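Local coordinates for uncharacterized protein (Bacteroides ovatus, PDB 4IPB), which is of unknown function but belongs to the PepSY-like family, also described as putative beta-lactamase-inhibitor-like, at residues A[7-10]-A[11-15]; A[123-127]-A[128-132]. All coordinates share one frame; numbering follows the deposited sequence.

Contact 1. Residues A[7-10]-A[11-15]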
loop_
_atom_site.group_PDB
_atom_site.type_symbol
_atom_site.label_atom_id
_atom_site.label_comp_id
_atom_site.label_asym_id
_atom_site.label_seq_id
_atom_site.Cartn_x
_atom_site.Cartn_y
_atom_site.Cartn_z
ATOM N N ASN A 7 -6.874 -8.753 20.850
ATOM C CA ASN A 7 -6.391 -7.373 21.019
ATOM C C ASN A 7 -6.232 -6.635 19.700
ATOM O O ASN A 7 -6.478 -5.414 19.618
ATOM C CB ASN A 7 -5.118 -7.277 21.873
ATOM C CG ASN A 7 -3.893 -7.978 21.268
ATOM O OD1 ASN A 7 -3.990 -8.848 20.406
ATOM N ND2 ASN A 7 -2.721 -7.606 21.780
ATOM N N VAL A 8 -5.880 -7.369 18.666
ATOM C CA VAL A 8 -5.800 -6.843 17.326
ATOM C C VAL A 8 -7.180 -6.472 16.754
ATOM O O VAL A 8 -7.389 -5.357 16.242
ATOM C CB VAL A 8 -5.061 -7.868 16.431
ATOM C CG1 VAL A 8 -5.191 -7.491 14.966
ATOM C CG2 VAL A 8 -3.606 -7.992 16.864
ATOM N N GLN A 9 -8.133 -7.383 16.930
ATOM C CA GLN A 9 -9.514 -7.176 16.532
ATOM C C GLN A 9 -10.109 -5.956 17.224
ATOM O O GLN A 9 -10.781 -5.151 16.585
ATOM C CB GLN A 9 -10.357 -8.408 16.797
ATOM C CG GLN A 9 -11.848 -8.187 16.586
ATOM C CD GLN A 9 -12.219 -7.724 15.188
ATOM O OE1 GLN A 9 -11.521 -7.985 14.221
ATOM N NE2 GLN A 9 -13.350 -7.027 15.077
ATOM N N SER A 10 -9.785 -5.761 18.489
ATOM C CA SER A 10 -10.303 -4.628 19.259
ATOM C C SER A 10 -9.846 -3.301 18.658
ATOM O O SER A 10 -10.650 -2.354 18.439
ATOM C CB SER A 10 -9.804 -4.721 20.698
ATOM O OG SER A 10 -10.279 -3.626 21.464
ATOM N N THR A 11 -8.565 -3.222 18.342
ATOM C CA THR A 11 -8.049 -1.974 17.753
ATOM C C THR A 11 -8.652 -1.785 16.379
ATOM O O THR A 11 -9.078 -0.672 16.003
ATOM C CB THR A 11 -6.535 -2.002 17.628
ATOM O OG1 THR A 11 -5.994 -2.211 18.931
ATOM C CG2 THR A 11 -6.072 -0.675 17.091
ATOM N N PHE A 12 -8.767 -2.892 15.608
ATOM C CA PHE A 12 -9.293 -2.792 14.248
ATOM C C PHE A 12 -10.725 -2.273 14.262
ATOM O O PHE A 12 -11.108 -1.443 13.431
ATOM C CB PHE A 12 -9.195 -4.124 13.500
ATOM C CG PHE A 12 -9.816 -4.081 12.147
ATOM C CD1 PHE A 12 -9.143 -3.521 11.081
ATOM C CD2 PHE A 12 -11.118 -4.528 11.965
ATOM C CE1 PHE A 12 -9.754 -3.488 9.827
ATOM C CE2 PHE A 12 -11.718 -4.455 10.754
ATOM C CZ PHE A 12 -11.011 -3.924 9.671
ATOM N N LYS A 13 -11.513 -2.770 15.189
ATOM C CA LYS A 13 -12.925 -2.388 15.302
ATOM C C LYS A 13 -13.056 -0.911 15.663
ATOM O O LYS A 13 -14.011 -0.254 15.241
ATOM C CB LYS A 13 -13.641 -3.266 16.317
ATOM C CG LYS A 13 -15.134 -2.984 16.491
ATOM C CD LYS A 13 -15.885 -3.531 15.296
ATOM C CE LYS A 13 -17.386 -3.340 15.347
ATOM N NZ LYS A 13 -17.850 -3.889 14.038
ATOM N N LYS A 14 -12.105 -0.359 16.405
ATOM C CA LYS A 14 -12.104 1.091 16.646
ATOM C C LYS A 14 -11.743 1.925 15.408
ATOM O O LYS A 14 -12.386 2.981 15.153
ATOM C CB LYS A 14 -11.184 1.422 17.786
ATOM C CG LYS A 14 -11.696 0.848 19.102
ATOM C CD LYS A 14 -10.827 1.319 20.235
ATOM C CE LYS A 14 -11.490 0.904 21.522
ATOM N NZ LYS A 14 -11.061 -0.484 21.822
HETATM N N MSE A 15 -10.802 1.434 14.611
HETATM C CA MSE A 15 -10.388 2.125 13.379
HETATM C C MSE A 15 -11.458 2.072 12.300
HETATM O O MSE A 15 -11.645 3.044 11.553
HETATM C CB MSE A 15 -9.084 1.538 12.846
HETATM C CG MSE A 15 -7.946 1.834 13.758
HETATM SE SE MSE A 15 -6.275 1.196 13.012
HETATM C CE MSE A 15 -5.984 2.402 11.655
HETATM O O HOH W 1 -13.081 -2.398 19.898
#

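Contact 2. Residues A[123-127]-A[128-132]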
loop_
_atom_site.group_PDB
_atom_site.type_symbol
_atom_site.label_atom_id
_atom_site.label_comp_id
_atom_site.label_asym_id
_atom_site.label_seq_id
_atom_site.Cartn_x
_atom_site.Cartn_y
_atom_site.Cartn_z
ATOM N N LYS A 123 13.154 5.931 -4.682
ATOM C CA LYS A 123 13.705 4.659 -5.138
ATOM C C LYS A 123 12.692 3.938 -6.010
ATOM O O LYS A 123 11.531 4.300 -6.018
ATOM C CB LYS A 123 14.063 3.776 -3.945
ATOM C CG LYS A 123 12.873 3.333 -3.132
ATOM C CD LYS A 123 13.288 2.485 -1.951
ATOM C CE LYS A 123 12.065 2.013 -1.175
ATOM N NZ LYS A 123 12.539 1.120 -0.099
ATOM N N THR A 124 13.207 2.970 -6.778
ATOM C CA THR A 124 12.379 2.066 -7.562
ATOM C C THR A 124 12.914 0.648 -7.366
ATOM O O THR A 124 14.071 0.437 -6.973
ATOM C CB THR A 124 12.362 2.369 -9.042
ATOM O OG1 THR A 124 13.603 1.984 -9.605
ATOM C CG2 THR A 124 12.106 3.853 -9.332
ATOM N N ARG A 125 12.045 -0.316 -7.651
ATOM C CA ARG A 125 12.373 -1.706 -7.506
ATOM C C ARG A 125 11.746 -2.472 -8.651
ATOM O O ARG A 125 10.584 -2.288 -8.918
ATOM C CB ARG A 125 11.723 -2.208 -6.185
ATOM C CG ARG A 125 12.024 -3.612 -5.844
ATOM C CD ARG A 125 11.638 -3.912 -4.397
ATOM N NE ARG A 125 10.186 -3.903 -4.110
ATOM C CZ ARG A 125 9.698 -4.387 -2.973
ATOM N NH1 ARG A 125 10.551 -4.862 -2.076
ATOM N NH2 ARG A 125 8.398 -4.420 -2.737
ATOM N N ASN A 126 12.495 -3.383 -9.259
ATOM C CA ASN A 126 11.981 -4.315 -10.276
ATOM C C ASN A 126 11.146 -5.369 -9.550
ATOM O O ASN A 126 11.662 -6.043 -8.628
ATOM C CB ASN A 126 13.153 -4.957 -11.002
ATOM C CG ASN A 126 12.724 -5.762 -12.201
ATOM O OD1 ASN A 126 11.731 -6.449 -12.148
ATOM N ND2 ASN A 126 13.483 -5.693 -13.263
ATOM N N VAL A 127 9.876 -5.514 -9.953
ATOM C CA VAL A 127 9.011 -6.467 -9.289
ATOM C C VAL A 127 8.431 -7.432 -10.295
ATOM O O VAL A 127 7.376 -8.010 -10.042
ATOM C CB VAL A 127 7.897 -5.820 -8.452
ATOM C CG1 VAL A 127 8.503 -5.050 -7.311
ATOM C CG2 VAL A 127 7.071 -4.874 -9.298
ATOM N N SER A 128 9.124 -7.592 -11.423
ATOM C CA SER A 128 8.670 -8.410 -12.528
ATOM C C SER A 128 8.454 -9.854 -12.030
ATOM O O SER A 128 7.455 -10.492 -12.382
ATOM C CB SER A 128 9.704 -8.399 -13.661
ATOM O OG SER A 128 9.923 -7.093 -14.183
ATOM N N ASP A 129 9.372 -10.352 -11.190
ATOM C CA ASP A 129 9.333 -11.761 -10.651
ATOM C C ASP A 129 9.247 -11.839 -9.134
ATOM O O ASP A 129 9.685 -12.825 -8.526
ATOM C CB ASP A 129 10.568 -12.579 -11.068
ATOM C CG ASP A 129 10.971 -12.317 -12.501
ATOM O OD1 ASP A 129 10.418 -12.964 -13.415
ATOM O OD2 ASP A 129 11.820 -11.419 -12.689
HETATM N N MSE A 130 8.680 -10.796 -8.533
HETATM C CA MSE A 130 8.572 -10.736 -7.101
HETATM C C MSE A 130 7.135 -10.967 -6.698
HETATM O O MSE A 130 6.187 -10.586 -7.395
HETATM C CB MSE A 130 8.986 -9.386 -6.600
HETATM C CG MSE A 130 10.463 -9.196 -6.403
HETATM SE SE MSE A 130 10.645 -7.661 -5.149
HETATM C CE MSE A 130 10.137 -8.453 -3.414
ATOM N N TYR A 131 6.971 -11.621 -5.553
ATOM C CA TYR A 131 5.654 -11.812 -4.965
ATOM C C TYR A 131 5.674 -11.080 -3.642
ATOM O O TYR A 131 6.763 -10.744 -3.138
ATOM C CB TYR A 131 5.362 -13.309 -4.760
ATOM N N ASP A 132 4.496 -10.784 -3.101
ATOM C CA ASP A 132 4.422 -10.181 -1.770
ATOM C C ASP A 132 5.207 -8.865 -1.804
ATOM O O ASP A 132 6.192 -8.694 -1.067
ATOM C CB ASP A 132 5.000 -11.154 -0.703
ATOM C CG ASP A 132 5.007 -10.573 0.696
ATOM O OD1 ASP A 132 4.344 -9.529 0.931
ATOM O OD2 ASP A 132 5.684 -11.178 1.560
HETATM O O HOH W 2 12.980 -7.733 -15.219
HETATM O O HOH W 3 11.583 -9.107 -9.920
#

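Contact 1. Residues A[7-10]-A[11-15]
Thr11 N, Phe12 N, Lys13 N and Lys14 N each bond to the carbonyl oxygen four residues back, from Asn7 O to Ser10 O, and so run residues 7-10 into 11-15 as one unbroken alpha-helix. The two central bonds are short, with Phe12 N 2.9 Å from Val8 O and Lys13 N 2.9 Å from Gln9 O. The flanking pair is longer: Thr11 N lies 3.3 Å from Asn7 O, tilted 34° out of the carbonyl plane.

With CG anti to the backbone N, the Phe12 ring is carried off from residues 7-10, although its CB still rests 3.5 Å from Val8 O. Gln9 bends at chi2 and brings OE1 obliquely to within 4.1 Å of Phe12 CD2, its amide plane turned 52° from the ring. Its NE2 comes 4.0 Å from Lys13 CB, and the two side chains run together in one direction.

The arrangement is that of an amphipathic helix laid on an antiparallel sheet. Val8 and Phe12, one turn apart and both buried, face strands 23-27, 30-37 and 40-46; Phe12 makes edge-to-face contacts with Trp24 and Phe35, and both touch Phe46. Thr11 OG1 and Asn7 ND2 bond to the backbone oxygens of Gly50 and Val48.

The other side is polar. Lys14 lays CG 3.4 Å from Ser10 O, then turns at chi4 (86°), bringing NZ back toward residue 10. A water donates to Ser10 O at 2.8 Å and weakly accepts from Lys14 NZ, giving that carbonyl a second donor besides Lys14 N.

Contact 2. Residues A[123-127]-A[128-132]
Met130, a selenomethionine, reaches back from the loop toward the end of strand 121-126, meeting Val127, Asn126 and Arg125 in the course of its length. Its CB sits 4.0 Å from Val127 O, and CG is 4.0 Å from Asn126 O. CG stands anti to the carbonyl carbon (chi1 -84°), a setting that helps bring SE against two side chains: 4.0 Å from Val127 CG1 on an apolar contact, and 3.9 Å from Arg125 NE. The chain then bends at chi3, and CE ends over one face of the guanidinium, 3.9 Å from Arg125 NH1. The two chains are roughly perpendicular, and Arg125 NH2 is anchored by bonds to Gln112 and Thr138.

Beside this apolar arm, Asn126 OD1 takes two bonds from Ser128. Ser128 N approaches at 2.9 Å, nearly along the C=O axis, with an N-H...O angle of 164°; Ser128 OG donates at 2.8 Å, while itself accepting from Lys110 N. A water accepts from Asp129 N and weakly donates to Asn126 O, bridging the strand end to the loop.

Residues 127-130 form a type I beta turn whose closing bond, Met130 N to Val127 O, is weak at 3.4 Å. The Asx turn formed by Asn126 OD1 and Ser128 N overlaps this beta turn at the point where the chain leaves the outermost strand 121-126.

How the contacts relate
The N-terminal helix carries contact 1, which is complete before the first strand begins; it joins successive helical turns and closes no long loop. From there the chain runs through four strands, the helix 67-75 and three more strands before strand 121-126, the last of the sheet, where contact 2 closes a tight turn into the loop leading to helix 136-139. The two contacts are therefore in series, neither nested nor crossed. Contacts 1 and 2 lie on opposite sides of the chain's centre; their centres are 31 Å apart and their nearest atoms about 17 Å apart. Contact 1 belongs to a helix covering strands 23-27, 30-37 and 40-46, at one end of the sheet, whereas contact 2 shapes the exit from strand 121-126 at the opposite end.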